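Local atomic coordinates of Glucose/sorbosone dehydrogenases (Escherichia coli K12, PDB entry 2G8S), a protein that belongs to the glucose/sorbosone dehydrogenase family of beta-propeller proteins and carries a bound calcium ion. Residues Ile34-Arg37 / Gly38-Arg42; Pro75-Ala78 / Gln79-Ile83; Ser305-Gly308 / Asp309-Thr312; Arg316-Thr319 / Asp320-Gln323. One frame throughout, in Å; residues are numbered along the deposited sequence.

Contact 1 (Ile34-Arg37 / Gly38-Arg42)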
loop_
_atom_site.group_PDB
_atom_site.type_symbol
_atom_site.label_atom_id
_atom_site.label_comp_id
_atom_site.label_asym_id
_atom_site.label_seq_id
_atom_site.Cartn_x
_atom_site.Cartn_y
_atom_site.Cartn_z
ATOM N N ILE A 34 -0.936 -8.172 12.296
ATOM C CA ILE A 34 -1.712 -7.000 11.911
ATOM C C ILE A 34 -1.035 -5.766 12.479
ATOM O O ILE A 34 -0.667 -5.752 13.653
ATOM C CB ILE A 34 -3.172 -7.063 12.464
ATOM C CG1 ILE A 34 -3.861 -8.369 12.038
ATOM C CG2 ILE A 34 -3.979 -5.844 12.011
ATOM C CD1 ILE A 34 -5.185 -8.650 12.744
ATOM N N THR A 35 -0.853 -4.744 11.648
ATOM C CA THR A 35 -0.380 -3.460 12.154
ATOM C C THR A 35 -1.564 -2.597 12.549
ATOM O O THR A 35 -2.568 -2.559 11.844
ATOM C CB THR A 35 0.441 -2.683 11.110
ATOM O OG1 THR A 35 -0.294 -2.604 9.878
ATOM C CG2 THR A 35 1.782 -3.349 10.878
ATOM N N LEU A 36 -1.447 -1.950 13.704
ATOM C CA LEU A 36 -2.404 -0.940 14.130
ATOM C C LEU A 36 -1.672 0.383 14.058
ATOM O O LEU A 36 -0.580 0.519 14.607
ATOM C CB LEU A 36 -2.891 -1.206 15.552
ATOM C CG LEU A 36 -3.569 -2.549 15.799
ATOM C CD1 LEU A 36 -3.870 -2.651 17.275
ATOM C CD2 LEU A 36 -4.852 -2.696 14.965
ATOM N N ARG A 37 -2.268 1.343 13.357
ATOM C CA ARG A 37 -1.535 2.536 12.924
ATOM C C ARG A 37 -0.989 3.380 14.078
ATOM O O ARG A 37 0.005 4.085 13.917
ATOM C CB ARG A 37 -2.370 3.383 11.956
ATOM C CG ARG A 37 -1.521 4.251 11.027
ATOM C CD ARG A 37 -2.349 4.927 9.938
ATOM N NE ARG A 37 -3.056 6.106 10.436
ATOM C CZ ARG A 37 -4.378 6.269 10.436
ATOM N NH1 ARG A 37 -5.185 5.338 9.943
ATOM N NH2 ARG A 37 -4.895 7.385 10.923
ATOM N N GLY A 38 -1.625 3.285 15.240
ATOM C CA GLY A 38 -1.153 3.998 16.423
ATOM C C GLY A 38 0.212 3.526 16.904
ATOM O O GLY A 38 0.860 4.213 17.705
ATOM N N GLY A 39 0.648 2.351 16.434
ATOM C CA GLY A 39 2.012 1.880 16.669
ATOM C C GLY A 39 2.205 0.465 17.181
ATOM O O GLY A 39 3.329 0.088 17.519
ATOM N N GLU A 40 1.131 -0.321 17.207
ATOM C CA GLU A 40 1.183 -1.696 17.709
ATOM C C GLU A 40 1.165 -2.722 16.587
ATOM O O GLU A 40 0.382 -2.589 15.636
ATOM C CB GLU A 40 -0.008 -1.972 18.615
ATOM C CG GLU A 40 0.036 -1.184 19.916
ATOM C CD GLU A 40 -1.210 -1.345 20.758
ATOM O OE1 GLU A 40 -2.181 -2.011 20.329
ATOM O OE2 GLU A 40 -1.224 -0.781 21.867
ATOM N N LEU A 41 2.025 -3.732 16.722
ATOM C CA LEU A 41 2.003 -4.933 15.876
ATOM C C LEU A 41 1.447 -6.076 16.718
ATOM O O LEU A 41 1.932 -6.333 17.814
ATOM C CB LEU A 41 3.411 -5.270 15.374
ATOM C CG LEU A 41 3.585 -6.480 14.436
ATOM C CD1 LEU A 41 2.882 -6.266 13.091
ATOM C CD2 LEU A 41 5.051 -6.796 14.205
ATOM N N ARG A 42 0.414 -6.745 16.221
ATOM C CA ARG A 42 -0.220 -7.807 16.998
ATOM C C ARG A 42 -0.382 -9.059 16.156
ATOM O O ARG A 42 -0.354 -8.998 14.931
ATOM C CB ARG A 42 -1.564 -7.349 17.577
ATOM C CG ARG A 42 -1.418 -6.343 18.735
ATOM C CD ARG A 42 -2.773 -5.895 19.224
ATOM N NE ARG A 42 -2.738 -4.822 20.227
ATOM C CZ ARG A 42 -3.166 -4.947 21.483
ATOM N NH1 ARG A 42 -3.647 -6.110 21.925
ATOM N NH2 ARG A 42 -3.124 -3.901 22.297
#
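Backbone hydrogen bonds join I34 to R42 and L36 to E40, pairing strands 32-36 and 40-45 as a beta hairpin of a propeller sheet. I34 N meets R42 O at 2.8 Å, R42 N returns to I34 O at 3.0 Å, and L36 N lies 2.7 Å from E40 O. L36 O accepts from G39 N at 2.9 Å and only weakly from E40 N; G39 and E40 both face L36, a classic beta bulge. G39 has phi 131°, where a side chain would press on the preceding carbonyl.

Ionic contact runs along one strand: the R42 chain, extended from CG to NE (chi3 -174°), reaches the E40 carboxylate. R42 NE (2.9 Å) and NH2 grip E40 OE1 side-on, from the same side of the carboxylate and well above its plane, the oxygen lying in the guanidinium plane. R42 NH1 goes to S51 O.

In one of two conformers the L36 methyl CD1 packs on R42 NE (3.8 Å) and E40 OE1 (3.5 Å); on the other face T35 CG2 makes apolar contact with L41 CD1 at 3.8 Å, while T35 OG1 bonds to L69 O.

The two-nitrogen grip on one oxygen probably fixes how the ion pair is turned.

Contact 2 (Pro75-Ala78 / Gln79-Ile83). With EDO (1,2-ethanediol), chain K; EDO (1,2-ethanediol), chain J.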
loop_
_atom_site.group_PDB
_atom_site.type_symbol
_atom_site.label_atom_id
_atom_site.label_comp_id
_atom_site.label_asym_id
_atom_site.label_seq_id
_atom_site.Cartn_x
_atom_site.Cartn_y
_atom_site.Cartn_z
ATOM N N PRO A 75 10.671 -12.651 1.339
ATOM C CA PRO A 75 10.424 -13.850 0.527
ATOM C C PRO A 75 11.033 -15.128 1.117
ATOM O O PRO A 75 10.456 -16.201 0.945
ATOM C CB PRO A 75 11.078 -13.510 -0.814
ATOM C CG PRO A 75 11.052 -12.001 -0.860
ATOM C CD PRO A 75 11.306 -11.573 0.561
ATOM N N ASP A 76 12.169 -15.004 1.801
ATOM C CA ASP A 76 12.832 -16.170 2.413
ATOM C C ASP A 76 12.462 -16.383 3.890
ATOM O O ASP A 76 13.235 -16.997 4.642
ATOM C CB ASP A 76 14.358 -16.110 2.222
ATOM C CG ASP A 76 15.024 -15.030 3.071
ATOM O OD1 ASP A 76 14.312 -14.162 3.623
ATOM O OD2 ASP A 76 16.273 -15.040 3.166
ATOM N N PHE A 77 11.287 -15.894 4.294
ATOM C CA PHE A 77 10.809 -15.995 5.689
ATOM C C PHE A 77 10.946 -17.409 6.276
ATOM O O PHE A 77 11.291 -17.570 7.445
ATOM C CB PHE A 77 9.352 -15.512 5.811
ATOM C CG PHE A 77 8.794 -15.616 7.209
ATOM C CD1 PHE A 77 8.944 -14.564 8.113
ATOM C CD2 PHE A 77 8.128 -16.764 7.629
ATOM C CE1 PHE A 77 8.441 -14.657 9.409
ATOM C CE2 PHE A 77 7.629 -16.868 8.928
ATOM C CZ PHE A 77 7.777 -15.810 9.817
ATOM N N ALA A 78 10.682 -18.422 5.455
ATOM C CA ALA A 78 10.771 -19.821 5.887
ATOM C C ALA A 78 12.108 -20.150 6.544
ATOM O O ALA A 78 12.165 -21.007 7.440
ATOM C CB ALA A 78 10.509 -20.758 4.717
ATOM N N GLN A 79 13.171 -19.477 6.107
ATOM C CA GLN A 79 14.507 -19.666 6.684
ATOM C C GLN A 79 14.912 -18.500 7.589
ATOM O O GLN A 79 15.426 -18.711 8.690
ATOM C CB GLN A 79 15.566 -19.876 5.592
ATOM C CG GLN A 79 15.482 -21.221 4.851
ATOM C CD GLN A 79 14.417 -21.252 3.764
ATOM O OE1 GLN A 79 13.667 -22.227 3.635
ATOM N NE2 GLN A 79 14.348 -20.191 2.972
ATOM N N SER A 80 14.675 -17.275 7.114
ATOM C CA SER A 80 15.167 -16.059 7.773
ATOM C C SER A 80 14.279 -15.539 8.901
ATOM O O SER A 80 14.762 -14.850 9.807
ATOM C CB SER A 80 15.322 -14.942 6.747
ATOM O OG SER A 80 14.051 -14.468 6.338
ATOM N N ARG A 81 12.984 -15.843 8.812
ATOM C CA ARG A 81 11.942 -15.251 9.662
ATOM C C ARG A 81 11.945 -13.718 9.648
ATOM O O ARG A 81 11.449 -13.079 10.579
ATOM C CB ARG A 81 12.003 -15.799 11.096
ATOM C CG ARG A 81 11.723 -17.301 11.146
ATOM C CD ARG A 81 11.499 -17.802 12.559
ATOM N NE ARG A 81 10.299 -17.248 13.180
ATOM C CZ ARG A 81 9.055 -17.677 12.965
ATOM N NH1 ARG A 81 8.814 -18.675 12.119
ATOM N NH2 ARG A 81 8.045 -17.101 13.601
ATOM N N ARG A 82 12.475 -13.146 8.568
ATOM C CA ARG A 82 12.569 -11.701 8.444
ATOM C C ARG A 82 11.222 -11.084 8.099
ATOM O O ARG A 82 10.524 -11.551 7.192
ATOM C CB ARG A 82 13.628 -11.332 7.413
ATOM C CG ARG A 82 13.801 -9.838 7.220
ATOM C CD ARG A 82 14.838 -9.573 6.166
ATOM N NE ARG A 82 16.187 -9.913 6.623
ATOM C CZ ARG A 82 17.285 -9.781 5.885
ATOM N NH1 ARG A 82 17.196 -9.344 4.634
ATOM N NH2 ARG A 82 18.469 -10.104 6.395
ATOM N N ILE A 83 10.856 -10.038 8.841
ATOM C CA ILE A 83 9.665 -9.257 8.525
ATOM C C ILE A 83 10.048 -7.797 8.336
ATOM O O ILE A 83 10.945 -7.289 9.015
ATOM C CB ILE A 83 8.511 -9.434 9.552
ATOM C CG1 ILE A 83 8.811 -8.755 10.883
ATOM C CG2 ILE A 83 8.167 -10.908 9.728
ATOM C CD1 ILE A 83 7.545 -8.495 11.718
HETATM C C1 EDO K . 15.988 -12.020 1.570
HETATM O O1 EDO K . 15.165 -11.803 2.723
HETATM C C2 EDO K . 15.137 -12.296 0.331
HETATM O O2 EDO K . 14.111 -13.264 0.597
HETATM C C1 EDO J . 5.144 -18.667 12.091
HETATM O O1 EDO J . 5.890 -18.837 13.300
HETATM C C2 EDO J . 5.254 -19.926 11.243
HETATM O O2 EDO J . 6.627 -20.179 10.919
HETATM O O HOH W 1 10.264 -19.843 9.662
#
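Hydrogen bonds tie D76 to S80 twice, once through the backbone and once through the side chains, across the short helix 77-80 that leads into strand 82-90. D76 O accepts from S80 N at 2.9 Å in an almost straight bond (177°) and also from Q79 N. S80 OG donates to D76 OD1 at 2.7 Å, approaching from above the carboxylate plane. The same hydroxyl accepts from R82 N at 3.0 Å, an ST turn, so the serine passes the link from the aspartate to the start of the strand. With chi1 at 72°, S80 OG sits between its own N and carbonyl carbon, where it can serve both partners.

R81 has positive phi as the chain leaves the helix, and its N still bonds to F77 O. This puts R81 CA over the F77 ring, 3.9 Å from the centroid, in a CH-pi contact. Farther out, F77 CZ lies over a face of the R81 guanidinium, toward its rim, with the two planes 55° apart. I83 CG2 packs 3.8 Å from F77 CE1, and L105 of strand 96-105 also touches the ring.

Around the polar ends, water 1 bridges A78 O and R81 NH1, and the guanidinium holds one ethanediol while a second bonds to D76 OD1. R81 NE and NH2 go to L105 O and S106 O; R82 NH1 bonds to Q172 OE1.

D76 OD1 thus accepts hydrogen bonds from S80 OG and from an ethanediol hydroxyl. The ethanediol is a likely crystallisation additive, but the S80 bond probably helps hold the carboxylate toward the serine.

Contact 3 (Ser305-Gly308 / Asp309-Thr312). With EDO (1,2-ethanediol), chain G.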
loop_
_atom_site.group_PDB
_atom_site.type_symbol
_atom_site.label_atom_id
_atom_site.label_comp_id
_atom_site.label_asym_id
_atom_site.label_seq_id
_atom_site.Cartn_x
_atom_site.Cartn_y
_atom_site.Cartn_z
ATOM N N SER A 305 -12.748 -6.724 -13.050
ATOM C CA SER A 305 -12.335 -7.793 -13.958
ATOM C C SER A 305 -10.976 -7.416 -14.536
ATOM O O SER A 305 -10.814 -6.313 -15.076
ATOM C CB SER A 305 -13.344 -7.936 -15.102
ATOM O OG SER A 305 -14.539 -8.543 -14.657
ATOM N N VAL A 306 -10.000 -8.313 -14.404
ATOM C CA VAL A 306 -8.661 -8.066 -14.927
ATOM C C VAL A 306 -8.535 -8.765 -16.279
ATOM O O VAL A 306 -8.845 -9.953 -16.395
ATOM C CB VAL A 306 -7.565 -8.601 -13.975
ATOM C CG1 VAL A 306 -6.158 -8.332 -14.547
ATOM C CG2 VAL A 306 -7.702 -7.961 -12.605
ATOM N N ASN A 307 -8.082 -8.016 -17.282
ATOM C CA ASN A 307 -8.045 -8.484 -18.665
ATOM C C ASN A 307 -6.698 -8.076 -19.261
ATOM O O ASN A 307 -6.589 -7.032 -19.909
ATOM C CB ASN A 307 -9.224 -7.857 -19.432
ATOM C CG ASN A 307 -9.264 -8.243 -20.907
ATOM O OD1 ASN A 307 -8.776 -9.301 -21.309
ATOM N ND2 ASN A 307 -9.877 -7.379 -21.720
ATOM N N GLY A 308 -5.663 -8.874 -19.014
ATOM C CA GLY A 308 -4.299 -8.476 -19.387
ATOM C C GLY A 308 -3.925 -7.205 -18.645
ATOM O O GLY A 308 -3.977 -7.163 -17.405
ATOM N N ASP A 309 -3.579 -6.166 -19.394
ATOM C CA ASP A 309 -3.206 -4.879 -18.801
ATOM C C ASP A 309 -4.407 -3.948 -18.680
ATOM O O ASP A 309 -4.256 -2.772 -18.321
ATOM C CB ASP A 309 -2.103 -4.188 -19.622
ATOM C CG ASP A 309 -0.744 -4.840 -19.467
ATOM O OD1 ASP A 309 -0.575 -5.709 -18.586
ATOM O OD2 ASP A 309 0.166 -4.465 -20.243
ATOM N N LYS A 310 -5.594 -4.470 -18.990
ATOM C CA LYS A 310 -6.845 -3.716 -18.852
ATOM C C LYS A 310 -7.632 -4.165 -17.631
ATOM O O LYS A 310 -7.463 -5.282 -17.137
ATOM C CB LYS A 310 -7.709 -3.855 -20.106
ATOM C CG LYS A 310 -7.028 -3.322 -21.363
ATOM C CD LYS A 310 -7.986 -3.238 -22.519
ATOM C CE LYS A 310 -8.289 -4.602 -23.090
ATOM N NZ LYS A 310 -9.049 -4.504 -24.379
ATOM N N VAL A 311 -8.502 -3.277 -17.157
ATOM C CA VAL A 311 -9.329 -3.556 -16.000
ATOM C C VAL A 311 -10.662 -2.810 -16.125
ATOM O O VAL A 311 -10.706 -1.677 -16.638
ATOM C CB VAL A 311 -8.539 -3.247 -14.689
ATOM C CG1 VAL A 311 -8.240 -1.762 -14.549
ATOM C CG2 VAL A 311 -9.215 -3.803 -13.481
ATOM N N THR A 312 -11.750 -3.473 -15.733
ATOM C CA THR A 312 -13.084 -2.856 -15.739
ATOM C C THR A 312 -13.758 -3.095 -14.393
ATOM O O THR A 312 -13.426 -4.057 -13.696
ATOM C CB THR A 312 -13.982 -3.388 -16.880
ATOM O OG1 THR A 312 -14.124 -4.804 -16.776
ATOM C CG2 THR A 312 -13.401 -3.031 -18.247
HETATM C C1 EDO G . -6.081 -13.265 -16.191
HETATM O O1 EDO G . -5.405 -14.048 -17.179
HETATM C C2 EDO G . -6.512 -11.928 -16.767
HETATM O O2 EDO G . -5.388 -11.255 -17.337
#
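The sharpest feature where N307 meets K310 is the reversal itself, a type II' beta turn whose second residue, G308, has phi 61° and psi -122°. A side chain at that position would clash with D309 N. The turn closes the hairpin between strands 300-307 and 310-317 through a two-residue loop, in one sheet of the beta-propeller, the latter an outermost strand of that sheet.

Both bonds of the N307-K310 pair are formed: N307 N donates to K310 O at 2.8 Å, and K310 N to N307 O at 2.9 Å, the latter donor standing well above the carbonyl plane. The next hydrogen-bonded pair is S305 with T312, where S305 N meets T312 O at 2.8 Å and T312 N meets S305 O at 3.1 Å. V306 and V311 form the non-hydrogen-bonded pair between them.

N307 and K310 project from the same face and lie side by side. The asparagine chain leaves with CG opposite its backbone N (chi1 178°), and its ND2 comes to 3.5 Å from K310 CE; the contact is between an amide nitrogen and a methylene, and the lysine chain bends about its CG-CD bond, which brings CE beside the amide. Farther along this face S305 CB approaches T312 OG1, while S305 OG is engaged by D314 OD1 and K290 NZ.

On the opposite face V306 reaches W207, and V311 lays CG2 against the backbone of S305. There V311 CA also points its hydrogen at S305 O, 3.3 Å away. Outside the turn, an ethanediol accepts from G308 N through its O2 at 2.9 Å.

Contact 4 (Arg316-Thr319 / Asp320-Gln323). With EDO (1,2-ethanediol), chain I.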
loop_
_atom_site.group_PDB
_atom_site.type_symbol
_atom_site.label_atom_id
_atom_site.label_comp_id
_atom_site.label_asym_id
_atom_site.label_seq_id
_atom_site.Cartn_x
_atom_site.Cartn_y
_atom_site.Cartn_z
ATOM N N ARG A 316 -19.594 -3.333 -6.633
ATOM C CA ARG A 316 -19.137 -3.139 -5.257
ATOM C C ARG A 316 -19.694 -4.204 -4.336
ATOM O O ARG A 316 -20.806 -4.709 -4.551
ATOM C CB ARG A 316 -19.594 -1.776 -4.733
ATOM C CG ARG A 316 -19.200 -0.577 -5.591
ATOM C CD ARG A 316 -17.682 -0.406 -5.683
ATOM N NE ARG A 316 -17.313 0.776 -6.460
ATOM C CZ ARG A 316 -16.923 1.937 -5.943
ATOM N NH1 ARG A 316 -16.839 2.105 -4.626
ATOM N NH2 ARG A 316 -16.606 2.948 -6.757
ATOM N N ILE A 317 -18.910 -4.543 -3.314
ATOM C CA ILE A 317 -19.352 -5.425 -2.233
ATOM C C ILE A 317 -19.053 -4.770 -0.879
ATOM O O ILE A 317 -18.239 -3.851 -0.795
ATOM C CB ILE A 317 -18.725 -6.844 -2.338
ATOM C CG1 ILE A 317 -17.197 -6.790 -2.222
ATOM C CG2 ILE A 317 -19.182 -7.546 -3.640
ATOM C CD1 ILE A 317 -16.509 -8.161 -2.163
ATOM N N LEU A 318 -19.738 -5.232 0.169
ATOM C CA LEU A 318 -19.597 -4.711 1.544
ATOM C C LEU A 318 -20.201 -3.318 1.781
ATOM O O LEU A 318 -20.124 -2.793 2.895
ATOM C CB LEU A 318 -18.133 -4.751 2.025
ATOM C CG LEU A 318 -17.347 -6.061 1.947
ATOM C CD1 LEU A 318 -15.946 -5.881 2.495
ATOM C CD2 LEU A 318 -18.061 -7.157 2.691
ATOM N N THR A 319 -20.833 -2.736 0.762
ATOM C CA THR A 319 -21.401 -1.394 0.906
ATOM C C THR A 319 -22.426 -1.312 2.035
ATOM O O THR A 319 -22.518 -0.290 2.717
ATOM C CB THR A 319 -22.050 -0.899 -0.402
ATOM O OG1 THR A 319 -21.200 -1.224 -1.507
ATOM C CG2 THR A 319 -22.260 0.610 -0.362
ATOM N N ASP A 320 -23.175 -2.391 2.246
ATOM C CA ASP A 320 -24.200 -2.367 3.293
ATOM C C ASP A 320 -23.663 -2.333 4.731
ATOM O O ASP A 320 -24.426 -2.079 5.670
ATOM C CB ASP A 320 -25.230 -3.490 3.089
ATOM C CG ASP A 320 -24.631 -4.889 3.151
ATOM O OD1 ASP A 320 -23.406 -5.050 3.334
ATOM O OD2 ASP A 320 -25.414 -5.860 2.999
ATOM N N ARG A 321 -22.363 -2.573 4.910
ATOM C CA ARG A 321 -21.783 -2.592 6.262
ATOM C C ARG A 321 -21.386 -1.204 6.768
ATOM O O ARG A 321 -21.182 -1.013 7.968
ATOM C CB ARG A 321 -20.578 -3.535 6.340
ATOM C CG ARG A 321 -20.894 -4.979 5.944
ATOM C CD ARG A 321 -19.753 -5.929 6.290
ATOM N NE ARG A 321 -19.811 -6.365 7.691
ATOM C CZ ARG A 321 -19.022 -5.916 8.662
ATOM N NH1 ARG A 321 -18.083 -5.007 8.406
ATOM N NH2 ARG A 321 -19.155 -6.387 9.898
ATOM N N GLY A 322 -21.235 -0.255 5.848
ATOM C CA GLY A 322 -20.968 1.139 6.197
ATOM C C GLY A 322 -19.609 1.427 6.800
ATOM O O GLY A 322 -19.442 2.450 7.473
ATOM N N GLN A 323 -18.631 0.551 6.548
ATOM C CA GLN A 323 -17.290 0.697 7.112
ATOM C C GLN A 323 -16.270 1.111 6.061
ATOM O O GLN A 323 -16.240 0.550 4.956
ATOM C CB GLN A 323 -16.834 -0.611 7.767
ATOM C CG GLN A 323 -17.832 -1.189 8.765
ATOM C CD GLN A 323 -18.127 -0.253 9.932
ATOM O OE1 GLN A 323 -17.247 0.043 10.749
ATOM N NE2 GLN A 323 -19.369 0.220 10.013
HETATM C C1 EDO I . -20.971 -9.700 9.643
HETATM O O1 EDO I . -21.272 -8.509 10.386
HETATM C C2 EDO I . -21.895 -9.809 8.439
HETATM O O2 EDO I . -21.764 -8.622 7.637
HETATM O O HOH W 2 -18.152 -1.552 4.477
#
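L318 and R321 are joined by a backbone hydrogen bond, R321 N to L318 O at 3.0 Å, which makes a short 3-10 turn after strand 310-317 of the beta-propeller; L318 enters it with positive phi (72°). A weak second bond follows from G322 N to T319 O, and G322 again has positive phi as the chain leaves the turn.

The side chains of L318 and R321 run alongside each other, pointing the same way. L318 CD2 comes within 4.2 Å of R321 CD, a loose approach; the leucine also rests on V8 and V10 of strand 8-17. A bend about the CG-CD bond of R321 (chi3 83°) swings NE and the guanidinium toward an ethanediol, which meets the edge of the group: NE meets O2 at 3.0 Å, and NH2 meets O1 in a nearly straight bond (177°). NH2 is also salt-bridged to E346 of strand 345-352. T319 OG1 bonds to D300, tying the turn back to strand 300-307.

Two polar links close the exit. Water 2 accepts from Q323 N at 3.0 Å and lies 2.8 Å from L318 O. The Q323 side chain folds back so that NE2 donates to R321 O at 3.0 Å, with the oxygen close to the amide plane.

In the fold
All four contacts are local turns and hairpins of the beta-propeller, strung in series along the chain. Contacts 1 and 2 come from neighbouring sheets and touch directly, L41 CD2 packing on I83 CD1 at 3.9 Å although their centres are about 20 Å apart. Contacts 3 and 4 share strand 310-317, one at its start and the other at its end, with centres about 23 Å apart. Contacts 1 and 3 lie on opposite sides of the chain's centre, about 24 Å apart at their nearest atoms; the nearest atoms of contacts 2 and 4 are about 25 Å apart. The side chain of V311 in contact 3 is about 14 Å from the calcium ion, whose site includes E223 and Y233.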